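Local coordinates for protein Bd3459 (Bdellovibrio bacteriovorus, PDB 5CEC) that is a predatory endopeptidase of the S13 peptidase family, probably cutting peptidoglycan peptides as serine-type D-Ala-D-Ala carboxypeptidases do, and is bound by the ankyrin-repeat immunity protein Bd3460, at residues K93-P98 with A222-N227; S121-S126 with Y432-K437; L139-N144 with S172-T177; G189-L194 with N207-D212. The protein carries 1 engineered substitution. All coordinates share one frame; numbering follows the deposited sequence.

All four contacts lie in one part of the chain, built round the mixed sheet that includes strands 91-98, 135-141, 212-218 and 231-236. Interactions 1, 2 and 3 each reach that sheet, whereas interaction 4 joins helix 188-200 to the loop leading into strand 212-218. Interactions 2 and 3 are buried and largely apolar, with phenylalanines meeting aliphatic or aromatic neighbours; interactions 1 and 4 are partly buried, and in each a ring lies against a loop residue. Interactions 1 and 2 touch through Leu94 CD2 and Leu124 CD1, 3.9 Å apart, and interactions 2 and 4 meet where Tyr122 and Ser126 of helix 118-130 pack against helix 188-200. Interaction 3 touches none of the others.

Interaction 1 (K93-P98 with A222-N227); sequences KLHVTP and AEFQKN
His95 on the strand and Phe224 in the loop form an edge-to-face aromatic pair. Starting from the backbone of His95, CB already meets Phe224 CZ at 3.8 Å. CG is just as close to that atom, and the rest of the imidazole spreads beneath Phe224 CE2, which stands 3.8 Å above the plane and over the ring's centre. The planes are inclined at 51°, so the edge of the phenyl ring leans onto the histidine face. ND1 is also met by the aliphatic CD of Lys226, at 4.1 Å and oblique to the ring; the end of that lysine leads away, and its side chain lies about 3 Å from a bound sulfate, probably from the crystallisation liquor. At the tip, NE2 hydrogen-bonds to Glu109 OE1. Histidine suits this place because it offers an aromatic face to the loop and a polar edge to the carboxylate.

Further along, Thr97 crosses Asn227 at about a right angle: OG1 lies 3.6 Å from Asn227 CB, and CG2 faces the amide. Asn227 OD1 accepts from Lys229 N. Strand 91-98 runs between strands 104-109 and 231-236, and Phe224, also stacked on His107, lays the loop that follows strand 212-218 over strands 91-98 and 104-109.

Interaction 2 (S121-S126 with Y432-K437); sequences SYFLIS and YSYLTK
Phe123 reaches out from helix 118-130 and meets the C-terminal segment with the far end of its ring. With CG anti to the backbone N (chi1 -177°), the phenyl group is carried away from the helix toward Ser433 and Tyr434. Ser433 O sits at the ring edge, near its plane, 3.4 Å from Phe123 CE2, where the slightly positive aromatic hydrogens can face a carbonyl oxygen. Ser433 CB packs on the same atom at 3.6 Å, and its hydroxyl is bonded to Met236 O and Asp430 N.

The two aromatic side chains cross at about a right angle, but their ring planes are inclined at only 48°, neither stacked nor edge-to-face. Phe123 CZ approaches Tyr434 CD1 at 3.9 Å. Tyrosine suits a partly exposed place: its ring packs obliquely against the far end of the phenylalanine while OH bonds to Gln204 N. One residue further along each segment, Leu124 CD1 and Leu435 CD1 meet at a looser 4.3 Å, branched aliphatic groups filling a buried interface.

Phe123 also stacks on Phe429 and packs on Leu235 of the sheet. The last ordered residues form strand 436-437, outermost within this chain, beside strand 231-236, and helix 118-130 packs on a face of this mixed sheet.

Interaction 3 (L139-N144 with S172-T177); sequences LTFDEN and SIVRAT
Phe141 and Val174 make a CH-pi contact. Val174 CG1 rides over one face of the ring, 3.8 Å from its centroid and 23° off the normal, displaced toward the rim so that its closest atom is Phe141 CE2 at 3.5 Å. Phe141 CG lies between the backbone N and the carbonyl carbon (chi1 65°), which sends the phenyl group out from the strand toward the helix. Valine suits the spot because its short, stiff branch can settle on an aromatic face.

Van der Waals packing with Arg175 completes the contact: CB of the arginine lies 4.1 Å from Phe141 CZ, and its backbone N is nearer still, oblique to the ring. The extended side chain then runs on, so NE bonds to Ile216 O on strand 212-218 while its CB packs against the far end of the phenylalanine ring. Helix 167-182 thus packs on the mixed sheet, where strand 135-141 lies parallel to both 104-109 and 212-218; Phe141 also touches Ile108 and Leu178.

Polar bonds shape the chain beyond the strand. Asp142 OD1 accepts from Asn144 N at 3.0 Å, an Asx turn, with the donor above the carboxylate plane. The same oxygen receives Gly110 N, a second grip.

Interaction 4 (G189-L194 with N207-D212); sequences GYYTIL and NRPKID
The ring of Pro209 sits on one face of Tyr191, a CH-pi contact of the proline-aromatic kind. Pro209 CG stands 3.6 Å from the ring centroid and 15° off the normal, offset toward the hydroxyl end of the ring, so its nearest atoms there are Tyr191 CZ and CE1, each at 3.5 Å. Proline suits the place because its compact ring presents C-H groups to the electron-rich face, CD being the more polarised because it is bonded to nitrogen, and the closed ring restricts their movement. Tyr191 CG is anti to the backbone N (chi1 -173°), which carries the phenol out from the helix, and the two side chains approach from opposite directions.

Apolar packing widens this meeting. Pro209 CD follows CG over the ring and comes to 3.7 Å from Tyr191 CE2, and Pro209 CB lies 4.1 Å from Tyr191 CZ. Asn207 O is only a marginal neighbour, 4.5 Å from Tyr191 CE2. Ile186 touches both Tyr191 and Pro209, and Met205 touches the tyrosine. The contact joins helix 188-200 to the connection that runs from it into strand 212-218, an edge strand of the mixed sheet within this chain; the loop therefore folds back past the helix it has just left.

One hydrogen bond holds the end of the tyrosine. OH bonds to Ser206 O, just before the loop residues of this contact, which suits a phenol whose ring is buried but whose tip meets backbone.

Interaction 1 (K93-P98 with A222-N227)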
loop_
_atom_site.group_PDB
_atom_site.type_symbol
_atom_site.label_atom_id
_atom_site.label_comp_id
_atom_site.label_asym_id
_atom_site.label_seq_id
_atom_site.Cartn_x
_atom_site.Cartn_y
_atom_site.Cartn_z
ATOM N N LYS A 93 -8.315 -9.506 25.738
ATOM C CA LYS A 93 -8.878 -10.408 26.727
ATOM C C LYS A 93 -10.384 -10.222 26.831
ATOM O O LYS A 93 -10.901 -9.108 26.790
ATOM C CB LYS A 93 -8.189 -10.182 28.074
ATOM C CG LYS A 93 -6.726 -10.575 28.047
ATOM C CD LYS A 93 -6.042 -10.267 29.377
ATOM C CE LYS A 93 -4.719 -11.021 29.484
ATOM N NZ LYS A 93 -4.121 -10.909 30.839
ATOM N N LEU A 94 -11.098 -11.329 26.880
ATOM C CA LEU A 94 -12.532 -11.317 27.084
ATOM C C LEU A 94 -12.768 -11.947 28.454
ATOM O O LEU A 94 -12.371 -13.081 28.712
ATOM C CB LEU A 94 -13.220 -12.126 26.004
ATOM C CG LEU A 94 -13.606 -11.373 24.726
ATOM C CD1 LEU A 94 -12.391 -10.946 23.961
ATOM C CD2 LEU A 94 -14.504 -12.275 23.896
ATOM N N HIS A 95 -13.465 -11.230 29.299
ATOM C CA HIS A 95 -13.843 -11.701 30.620
ATOM C C HIS A 95 -15.284 -12.153 30.530
ATOM O O HIS A 95 -16.153 -11.327 30.317
ATOM C CB HIS A 95 -13.653 -10.572 31.622
ATOM C CG HIS A 95 -12.242 -10.095 31.705
ATOM N ND1 HIS A 95 -11.355 -10.632 32.607
ATOM C CD2 HIS A 95 -11.544 -9.179 30.987
ATOM C CE1 HIS A 95 -10.183 -10.040 32.476
ATOM N NE2 HIS A 95 -10.266 -9.157 31.497
ATOM N N VAL A 96 -15.499 -13.466 30.610
ATOM C CA VAL A 96 -16.770 -14.096 30.240
ATOM C C VAL A 96 -17.455 -14.656 31.469
ATOM O O VAL A 96 -16.864 -15.512 32.157
ATOM C CB VAL A 96 -16.556 -15.228 29.212
ATOM C CG1 VAL A 96 -17.883 -15.832 28.795
ATOM C CG2 VAL A 96 -15.782 -14.706 27.996
ATOM N N THR A 97 -18.695 -14.241 31.720
ATOM C CA THR A 97 -19.450 -14.720 32.885
ATOM C C THR A 97 -20.823 -15.241 32.451
ATOM O O THR A 97 -21.553 -14.513 31.763
ATOM C CB THR A 97 -19.690 -13.565 33.884
ATOM O OG1 THR A 97 -18.442 -12.933 34.197
ATOM C CG2 THR A 97 -20.319 -14.097 35.177
ATOM N N PRO A 98 -21.181 -16.478 32.846
ATOM C CA PRO A 98 -22.530 -16.959 32.495
ATOM C C PRO A 98 -23.621 -16.193 33.247
ATOM O O PRO A 98 -23.382 -15.733 34.358
ATOM C CB PRO A 98 -22.509 -18.435 32.886
ATOM C CG PRO A 98 -21.346 -18.605 33.770
ATOM C CD PRO A 98 -20.412 -17.457 33.637
ATOM N N ALA A 222 -9.579 0.995 34.607
ATOM C CA ALA A 222 -9.367 1.223 36.053
ATOM C C ALA A 222 -10.614 0.961 36.871
ATOM O O ALA A 222 -10.511 0.715 38.077
ATOM C CB ALA A 222 -8.859 2.642 36.321
ATOM N N GLU A 223 -11.781 1.058 36.232
ATOM C CA GLU A 223 -13.069 0.821 36.879
ATOM C C GLU A 223 -13.649 -0.574 36.688
ATOM O O GLU A 223 -14.706 -0.879 37.250
ATOM C CB GLU A 223 -14.090 1.830 36.374
ATOM C CG GLU A 223 -13.735 3.254 36.763
ATOM C CD GLU A 223 -14.742 4.274 36.278
ATOM O OE1 GLU A 223 -15.785 3.888 35.700
ATOM O OE2 GLU A 223 -14.476 5.472 36.485
ATOM N N PHE A 224 -12.964 -1.426 35.937
ATOM C CA PHE A 224 -13.518 -2.740 35.640
ATOM C C PHE A 224 -13.286 -3.671 36.813
ATOM O O PHE A 224 -12.164 -3.782 37.312
ATOM C CB PHE A 224 -12.896 -3.340 34.391
ATOM C CG PHE A 224 -13.251 -4.785 34.185
ATOM C CD1 PHE A 224 -14.568 -5.164 34.000
ATOM C CD2 PHE A 224 -12.272 -5.768 34.237
ATOM C CE1 PHE A 224 -14.903 -6.506 33.831
ATOM C CE2 PHE A 224 -12.596 -7.103 34.068
ATOM C CZ PHE A 224 -13.913 -7.468 33.864
ATOM N N GLN A 225 -14.347 -4.362 37.213
ATOM C CA GLN A 225 -14.284 -5.307 38.312
ATOM C C GLN A 225 -14.606 -6.690 37.768
ATOM O O GLN A 225 -15.776 -6.959 37.461
ATOM C CB GLN A 225 -15.309 -4.909 39.389
ATOM C CG GLN A 225 -15.239 -5.761 40.649
ATOM C CD GLN A 225 -13.815 -5.881 41.152
ATOM O OE1 GLN A 225 -13.192 -6.943 41.073
ATOM N NE2 GLN A 225 -13.269 -4.769 41.602
ATOM N N LYS A 226 -13.600 -7.558 37.609
ATOM C CA LYS A 226 -13.914 -8.898 37.064
ATOM C C LYS A 226 -14.722 -9.687 38.078
ATOM O O LYS A 226 -14.436 -9.667 39.278
ATOM C CB LYS A 226 -12.710 -9.694 36.492
ATOM C CG LYS A 226 -11.810 -10.488 37.429
ATOM C CD LYS A 226 -10.725 -11.189 36.611
ATOM C CE LYS A 226 -9.624 -11.782 37.468
ATOM N NZ LYS A 226 -10.155 -12.874 38.302
ATOM N N ASN A 227 -15.758 -10.344 37.572
ATOM C CA ASN A 227 -16.648 -11.172 38.381
ATOM C C ASN A 227 -15.894 -12.400 38.924
ATOM O O ASN A 227 -15.046 -12.979 38.241
ATOM C CB ASN A 227 -17.857 -11.564 37.525
ATOM C CG ASN A 227 -18.975 -12.226 38.322
ATOM O OD1 ASN A 227 -18.753 -13.173 39.079
ATOM N ND2 ASN A 227 -20.198 -11.750 38.117
#

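Interaction 2 (S121-S126 with Y432-K437)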
loop_
_atom_site.group_PDB
_atom_site.type_symbol
_atom_site.label_atom_id
_atom_site.label_comp_id
_atom_site.label_asym_id
_atom_site.label_seq_id
_atom_site.Cartn_x
_atom_site.Cartn_y
_atom_site.Cartn_z
ATOM N N SER A 121 -13.275 -9.184 13.835
ATOM C CA SER A 121 -14.591 -9.303 14.467
ATOM C C SER A 121 -15.282 -10.571 13.989
ATOM O O SER A 121 -15.857 -11.302 14.797
ATOM C CB SER A 121 -15.473 -8.084 14.179
ATOM O OG SER A 121 -14.964 -6.935 14.824
ATOM N N TYR A 122 -15.223 -10.830 12.681
ATOM C CA TYR A 122 -15.775 -12.070 12.147
ATOM C C TYR A 122 -15.133 -13.293 12.772
ATOM O O TYR A 122 -15.814 -14.256 13.108
ATOM C CB TYR A 122 -15.596 -12.146 10.628
ATOM C CG TYR A 122 -16.434 -11.205 9.768
ATOM C CD1 TYR A 122 -17.462 -10.411 10.297
ATOM C CD2 TYR A 122 -16.178 -11.118 8.415
ATOM C CE1 TYR A 122 -18.211 -9.568 9.490
ATOM C CE2 TYR A 122 -16.913 -10.285 7.601
ATOM C CZ TYR A 122 -17.925 -9.522 8.131
ATOM O OH TYR A 122 -18.632 -8.716 7.291
ATOM N N PHE A 123 -13.820 -13.259 12.923
ATOM C CA PHE A 123 -13.116 -14.365 13.584
ATOM C C PHE A 123 -13.543 -14.502 15.033
ATOM O O PHE A 123 -13.801 -15.614 15.506
ATOM C CB PHE A 123 -11.612 -14.190 13.471
ATOM C CG PHE A 123 -10.827 -15.328 14.068
ATOM C CD1 PHE A 123 -10.818 -16.599 13.477
ATOM C CD2 PHE A 123 -10.147 -15.159 15.249
ATOM C CE1 PHE A 123 -10.124 -17.651 14.052
ATOM C CE2 PHE A 123 -9.449 -16.216 15.825
ATOM C CZ PHE A 123 -9.447 -17.460 15.232
ATOM N N LEU A 124 -13.645 -13.388 15.737
ATOM C CA LEU A 124 -14.087 -13.452 17.123
ATOM C C LEU A 124 -15.494 -14.053 17.238
ATOM O O LEU A 124 -15.754 -14.861 18.135
ATOM C CB LEU A 124 -14.029 -12.082 17.798
ATOM C CG LEU A 124 -14.599 -11.973 19.217
ATOM C CD1 LEU A 124 -13.972 -13.023 20.123
ATOM C CD2 LEU A 124 -14.434 -10.588 19.775
ATOM N N ILE A 125 -16.391 -13.629 16.351
ATOM C CA ILE A 125 -17.755 -14.152 16.379
ATOM C C ILE A 125 -17.780 -15.643 16.078
ATOM O O ILE A 125 -18.498 -16.407 16.762
ATOM C CB ILE A 125 -18.695 -13.334 15.484
ATOM C CG1 ILE A 125 -18.852 -11.927 16.051
ATOM C CG2 ILE A 125 -20.061 -13.995 15.361
ATOM C CD1 ILE A 125 -19.359 -10.909 15.074
ATOM N N SER A 126 -17.028 -16.053 15.065
ATOM C CA SER A 126 -16.852 -17.487 14.789
ATOM C C SER A 126 -16.363 -18.243 16.051
ATOM O O SER A 126 -16.886 -19.305 16.407
ATOM C CB SER A 126 -15.853 -17.682 13.648
ATOM O OG SER A 126 -15.521 -19.038 13.496
ATOM N N TYR A 432 -2.845 -19.437 15.912
ATOM C CA TYR A 432 -2.697 -19.270 17.370
ATOM C C TYR A 432 -3.641 -18.244 17.967
ATOM O O TYR A 432 -3.571 -17.952 19.156
ATOM C CB TYR A 432 -1.232 -18.994 17.742
ATOM C CG TYR A 432 -0.329 -20.128 17.324
ATOM C CD1 TYR A 432 -0.218 -21.291 18.103
ATOM C CD2 TYR A 432 0.379 -20.067 16.126
ATOM C CE1 TYR A 432 0.587 -22.343 17.695
ATOM C CE2 TYR A 432 1.206 -21.110 15.729
ATOM C CZ TYR A 432 1.286 -22.246 16.507
ATOM O OH TYR A 432 2.094 -23.279 16.114
ATOM N N SER A 433 -4.568 -17.734 17.141
ATOM C CA SER A 433 -5.501 -16.708 17.573
ATOM C C SER A 433 -6.780 -17.226 18.187
ATOM O O SER A 433 -7.567 -16.441 18.699
ATOM C CB SER A 433 -5.873 -15.799 16.394
ATOM O OG SER A 433 -4.724 -15.124 15.876
ATOM N N TYR A 434 -6.993 -18.538 18.158
ATOM C CA TYR A 434 -8.205 -19.103 18.720
ATOM C C TYR A 434 -8.407 -18.655 20.164
ATOM O O TYR A 434 -7.448 -18.530 20.930
ATOM C CB TYR A 434 -8.173 -20.615 18.665
ATOM C CG TYR A 434 -8.139 -21.189 17.264
ATOM C CD1 TYR A 434 -9.264 -21.139 16.455
ATOM C CD2 TYR A 434 -7.000 -21.826 16.760
ATOM C CE1 TYR A 434 -9.268 -21.694 15.198
ATOM C CE2 TYR A 434 -6.996 -22.379 15.489
ATOM C CZ TYR A 434 -8.132 -22.294 14.707
ATOM O OH TYR A 434 -8.169 -22.851 13.462
ATOM N N LEU A 435 -9.654 -18.416 20.543
ATOM C CA LEU A 435 -9.954 -18.030 21.910
ATOM C C LEU A 435 -9.550 -19.126 22.845
ATOM O O LEU A 435 -10.019 -20.249 22.710
ATOM C CB LEU A 435 -11.427 -17.844 22.151
ATOM C CG LEU A 435 -12.146 -16.567 21.974
ATOM C CD1 LEU A 435 -13.617 -16.721 22.361
ATOM C CD2 LEU A 435 -11.479 -15.460 22.795
ATOM N N THR A 436 -8.760 -18.770 23.844
ATOM C CA THR A 436 -8.194 -19.767 24.739
ATOM C C THR A 436 -8.174 -19.214 26.162
ATOM O O THR A 436 -8.013 -18.014 26.359
ATOM C CB THR A 436 -6.777 -20.099 24.279
ATOM O OG1 THR A 436 -6.812 -20.345 22.863
ATOM C CG2 THR A 436 -6.266 -21.333 24.978
ATOM N N LYS A 437 -8.338 -20.073 27.156
ATOM C CA LYS A 437 -8.222 -19.637 28.538
ATOM C C LYS A 437 -6.862 -19.036 28.775
ATOM O O LYS A 437 -5.851 -19.557 28.286
ATOM C CB LYS A 437 -8.395 -20.821 29.478
ATOM C CG LYS A 437 -9.839 -21.193 29.761
ATOM C CD LYS A 437 -9.952 -22.090 31.007
ATOM C CE LYS A 437 -9.676 -21.316 32.298
ATOM N NZ LYS A 437 -9.688 -22.160 33.523
#

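Interaction 3 (L139-N144 with S172-T177)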
loop_
_atom_site.group_PDB
_atom_site.type_symbol
_atom_site.label_atom_id
_atom_site.label_comp_id
_atom_site.label_asym_id
_atom_site.label_seq_id
_atom_site.Cartn_x
_atom_site.Cartn_y
_atom_site.Cartn_z
ATOM N N LEU A 139 -22.378 -6.586 26.875
ATOM C CA LEU A 139 -21.058 -6.479 26.291
ATOM C C LEU A 139 -20.450 -5.156 26.680
ATOM O O LEU A 139 -20.973 -4.103 26.326
ATOM C CB LEU A 139 -21.113 -6.618 24.774
ATOM C CG LEU A 139 -19.781 -6.497 24.037
ATOM C CD1 LEU A 139 -18.829 -7.610 24.468
ATOM C CD2 LEU A 139 -19.983 -6.500 22.524
ATOM N N THR A 140 -19.346 -5.185 27.398
ATOM C CA THR A 140 -18.645 -3.953 27.761
ATOM C C THR A 140 -17.230 -4.004 27.243
ATOM O O THR A 140 -16.757 -5.050 26.842
ATOM C CB THR A 140 -18.690 -3.671 29.282
ATOM O OG1 THR A 140 -17.943 -4.654 29.990
ATOM C CG2 THR A 140 -20.114 -3.621 29.774
ATOM N N PHE A 141 -16.576 -2.849 27.195
ATOM C CA PHE A 141 -15.249 -2.729 26.603
ATOM C C PHE A 141 -14.528 -1.537 27.209
ATOM O O PHE A 141 -15.174 -0.571 27.637
ATOM C CB PHE A 141 -15.328 -2.586 25.080
ATOM C CG PHE A 141 -16.009 -1.312 24.635
ATOM C CD1 PHE A 141 -17.391 -1.234 24.537
ATOM C CD2 PHE A 141 -15.271 -0.169 24.385
ATOM C CE1 PHE A 141 -18.007 -0.056 24.195
ATOM C CE2 PHE A 141 -15.896 1.000 24.060
ATOM C CZ PHE A 141 -17.252 1.058 23.961
ATOM N N ASP A 142 -13.198 -1.613 27.246
ATOM C CA ASP A 142 -12.388 -0.530 27.819
ATOM C C ASP A 142 -11.740 0.325 26.721
ATOM O O ASP A 142 -11.990 0.178 25.521
ATOM C CB ASP A 142 -11.371 -1.067 28.852
ATOM C CG ASP A 142 -10.226 -1.840 28.252
ATOM O OD1 ASP A 142 -9.995 -1.806 27.019
ATOM O OD2 ASP A 142 -9.525 -2.502 29.062
ATOM N N GLU A 143 -10.941 1.279 27.176
ATOM C CA GLU A 143 -10.366 2.295 26.319
ATOM C C GLU A 143 -9.210 1.805 25.464
ATOM O O GLU A 143 -8.734 2.523 24.602
ATOM C CB GLU A 143 -9.952 3.538 27.125
ATOM C CG GLU A 143 -8.782 3.337 28.076
ATOM C CD GLU A 143 -9.149 2.874 29.472
ATOM O OE1 GLU A 143 -10.117 2.093 29.677
ATOM O OE2 GLU A 143 -8.406 3.258 30.386
ATOM N N ASN A 144 -8.819 0.544 25.637
ATOM C CA ASN A 144 -7.807 -0.029 24.787
ATOM C C ASN A 144 -8.376 -0.926 23.716
ATOM O O ASN A 144 -7.617 -1.486 22.945
ATOM C CB ASN A 144 -6.777 -0.766 25.633
ATOM C CG ASN A 144 -6.006 0.175 26.514
ATOM O OD1 ASN A 144 -5.554 1.219 26.051
ATOM N ND2 ASN A 144 -5.825 -0.206 27.767
ATOM N N SER A 172 -17.694 6.356 22.348
ATOM C CA SER A 172 -18.997 6.570 21.700
ATOM C C SER A 172 -19.001 5.893 20.341
ATOM O O SER A 172 -19.951 5.203 19.959
ATOM C CB SER A 172 -19.266 8.082 21.526
ATOM O OG SER A 172 -20.436 8.328 20.756
ATOM N N ILE A 173 -17.900 6.070 19.628
ATOM C CA ILE A 173 -17.785 5.530 18.272
ATOM C C ILE A 173 -17.595 4.008 18.298
ATOM O O ILE A 173 -18.210 3.311 17.506
ATOM C CB ILE A 173 -16.667 6.236 17.493
ATOM C CG1 ILE A 173 -16.988 7.731 17.418
ATOM C CG2 ILE A 173 -16.512 5.637 16.094
ATOM C CD1 ILE A 173 -18.160 8.105 16.547
ATOM N N VAL A 174 -16.809 3.479 19.237
ATOM C CA VAL A 174 -16.662 2.016 19.365
ATOM C C VAL A 174 -18.006 1.395 19.711
ATOM O O VAL A 174 -18.367 0.373 19.132
ATOM C CB VAL A 174 -15.578 1.652 20.388
ATOM C CG1 VAL A 174 -15.546 0.163 20.643
ATOM C CG2 VAL A 174 -14.222 2.106 19.856
ATOM N N ARG A 175 -18.750 2.014 20.625
ATOM C CA ARG A 175 -20.063 1.507 20.984
ATOM C C ARG A 175 -20.979 1.459 19.769
ATOM O O ARG A 175 -21.668 0.462 19.562
ATOM C CB ARG A 175 -20.701 2.303 22.120
ATOM C CG ARG A 175 -22.114 1.860 22.479
ATOM C CD ARG A 175 -22.603 2.560 23.730
ATOM N NE ARG A 175 -23.992 2.225 24.033
ATOM C CZ ARG A 175 -25.074 2.805 23.522
ATOM N NH1 ARG A 175 -24.987 3.816 22.660
ATOM N NH2 ARG A 175 -26.271 2.371 23.896
ATOM N N ALA A 176 -20.968 2.532 18.985
ATOM C CA ALA A 176 -21.759 2.577 17.787
ATOM C C ALA A 176 -21.373 1.513 16.771
ATOM O O ALA A 176 -22.244 0.924 16.157
ATOM C CB ALA A 176 -21.719 3.954 17.150
ATOM N N THR A 177 -20.077 1.273 16.596
ATOM C CA THR A 177 -19.623 0.247 15.678
ATOM C C THR A 177 -19.978 -1.157 16.196
ATOM O O THR A 177 -20.378 -2.023 15.420
ATOM C CB THR A 177 -18.097 0.364 15.467
ATOM O OG1 THR A 177 -17.798 1.682 15.001
ATOM C CG2 THR A 177 -17.574 -0.678 14.478
#

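Interaction 4 (G189-L194 with N207-D212)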
loop_
_atom_site.group_PDB
_atom_site.type_symbol
_atom_site.label_atom_id
_atom_site.label_comp_id
_atom_site.label_asym_id
_atom_site.label_seq_id
_atom_site.Cartn_x
_atom_site.Cartn_y
_atom_site.Cartn_z
ATOM N N GLY A 189 -20.877 -12.237 1.770
ATOM C CA GLY A 189 -19.813 -12.101 0.785
ATOM C C GLY A 189 -18.473 -11.842 1.457
ATOM O O GLY A 189 -17.493 -12.571 1.215
ATOM N N TYR A 190 -18.423 -10.847 2.337
ATOM C CA TYR A 190 -17.157 -10.555 3.026
ATOM C C TYR A 190 -16.754 -11.710 3.936
ATOM O O TYR A 190 -15.561 -12.011 4.053
ATOM C CB TYR A 190 -17.221 -9.282 3.842
ATOM C CG TYR A 190 -17.124 -8.038 3.044
ATOM C CD1 TYR A 190 -15.898 -7.541 2.633
ATOM C CD2 TYR A 190 -18.269 -7.334 2.681
ATOM C CE1 TYR A 190 -15.812 -6.376 1.905
ATOM C CE2 TYR A 190 -18.192 -6.166 1.933
ATOM C CZ TYR A 190 -16.962 -5.697 1.549
ATOM O OH TYR A 190 -16.847 -4.537 0.834
ATOM N N TYR A 191 -17.720 -12.360 4.595
ATOM C CA TYR A 191 -17.369 -13.472 5.474
ATOM C C TYR A 191 -16.792 -14.642 4.678
ATOM O O TYR A 191 -15.797 -15.204 5.096
ATOM C CB TYR A 191 -18.564 -13.931 6.313
ATOM C CG TYR A 191 -18.170 -14.958 7.342
ATOM C CD1 TYR A 191 -17.625 -14.590 8.565
ATOM C CD2 TYR A 191 -18.354 -16.315 7.096
ATOM C CE1 TYR A 191 -17.252 -15.525 9.502
ATOM C CE2 TYR A 191 -17.990 -17.263 8.026
ATOM C CZ TYR A 191 -17.435 -16.865 9.238
ATOM O OH TYR A 191 -17.067 -17.795 10.184
ATOM N N THR A 192 -17.401 -15.017 3.537
ATOM C CA THR A 192 -16.878 -16.180 2.796
ATOM C C THR A 192 -15.487 -15.894 2.175
ATOM O O THR A 192 -14.628 -16.761 2.183
ATOM C CB THR A 192 -17.880 -16.772 1.785
ATOM O OG1 THR A 192 -18.081 -15.847 0.744
ATOM C CG2 THR A 192 -19.216 -17.104 2.480
ATOM N N ILE A 193 -15.236 -14.653 1.751
ATOM C CA ILE A 193 -13.902 -14.271 1.257
ATOM C C ILE A 193 -12.890 -14.486 2.374
ATOM O O ILE A 193 -11.845 -15.105 2.156
ATOM C CB ILE A 193 -13.881 -12.819 0.739
ATOM C CG1 ILE A 193 -14.718 -12.676 -0.547
ATOM C CG2 ILE A 193 -12.440 -12.321 0.519
ATOM C CD1 ILE A 193 -15.044 -11.240 -0.897
ATOM N N LEU A 194 -13.233 -14.037 3.583
ATOM C CA LEU A 194 -12.302 -14.187 4.707
ATOM C C LEU A 194 -12.110 -15.667 5.065
ATOM O O LEU A 194 -10.990 -16.106 5.314
ATOM C CB LEU A 194 -12.819 -13.447 5.930
ATOM C CG LEU A 194 -11.944 -13.556 7.179
ATOM C CD1 LEU A 194 -10.585 -12.917 6.925
ATOM C CD2 LEU A 194 -12.675 -12.951 8.367
ATOM N N ASN A 207 -19.344 -22.001 9.760
ATOM C CA ASN A 207 -20.068 -21.820 8.512
ATOM C C ASN A 207 -21.157 -20.736 8.585
ATOM O O ASN A 207 -21.445 -20.101 7.578
ATOM C CB ASN A 207 -20.647 -23.162 8.026
ATOM C CG ASN A 207 -19.562 -24.207 7.747
ATOM O OD1 ASN A 207 -18.555 -23.914 7.092
ATOM N ND2 ASN A 207 -19.762 -25.433 8.249
ATOM N N ARG A 208 -21.763 -20.535 9.757
ATOM C CA ARG A 208 -22.960 -19.686 9.919
ATOM C C ARG A 208 -22.825 -18.832 11.162
ATOM O O ARG A 208 -23.568 -18.993 12.117
ATOM C CB ARG A 208 -24.217 -20.563 10.092
ATOM C CG ARG A 208 -24.618 -21.411 8.909
ATOM C CD ARG A 208 -25.780 -20.795 8.132
ATOM N NE ARG A 208 -26.099 -21.588 6.947
ATOM C CZ ARG A 208 -25.372 -21.624 5.828
ATOM N NH1 ARG A 208 -24.255 -20.908 5.695
ATOM N NH2 ARG A 208 -25.767 -22.394 4.817
ATOM N N PRO A 209 -21.865 -17.912 11.168
ATOM C CA PRO A 209 -21.631 -17.122 12.356
ATOM C C PRO A 209 -22.786 -16.186 12.702
ATOM O O PRO A 209 -23.307 -15.498 11.823
ATOM C CB PRO A 209 -20.411 -16.292 11.953
ATOM C CG PRO A 209 -20.603 -16.096 10.487
ATOM C CD PRO A 209 -21.071 -17.438 10.028
ATOM N N LYS A 210 -23.169 -16.143 13.977
ATOM C CA LYS A 210 -24.244 -15.251 14.413
ATOM C C LYS A 210 -24.140 -15.007 15.909
ATOM O O LYS A 210 -23.942 -15.946 16.676
ATOM C CB LYS A 210 -25.633 -15.827 14.059
ATOM C CG LYS A 210 -26.798 -14.882 14.330
ATOM C CD LYS A 210 -28.119 -15.414 13.765
ATOM C CE LYS A 210 -29.250 -14.432 14.006
ATOM N NZ LYS A 210 -30.543 -14.923 13.453
ATOM N N ILE A 211 -24.311 -13.752 16.314
ATOM C CA ILE A 211 -24.309 -13.369 17.725
ATOM C C ILE A 211 -25.513 -12.437 17.964
ATOM O O ILE A 211 -25.889 -11.686 17.078
ATOM C CB ILE A 211 -22.940 -12.703 18.068
ATOM C CG1 ILE A 211 -22.677 -12.627 19.557
ATOM C CG2 ILE A 211 -22.789 -11.323 17.485
ATOM C CD1 ILE A 211 -22.253 -13.952 20.146
ATOM N N ASP A 212 -26.093 -12.480 19.162
ATOM C CA ASP A 212 -27.098 -11.517 19.586
ATOM C C ASP A 212 -26.540 -10.805 20.795
ATOM O O ASP A 212 -26.083 -11.455 21.712
ATOM C CB ASP A 212 -28.414 -12.230 19.934
ATOM C CG ASP A 212 -29.460 -12.060 18.865
ATOM O OD1 ASP A 212 -30.166 -11.022 18.901
ATOM O OD2 ASP A 212 -29.576 -12.960 17.999
#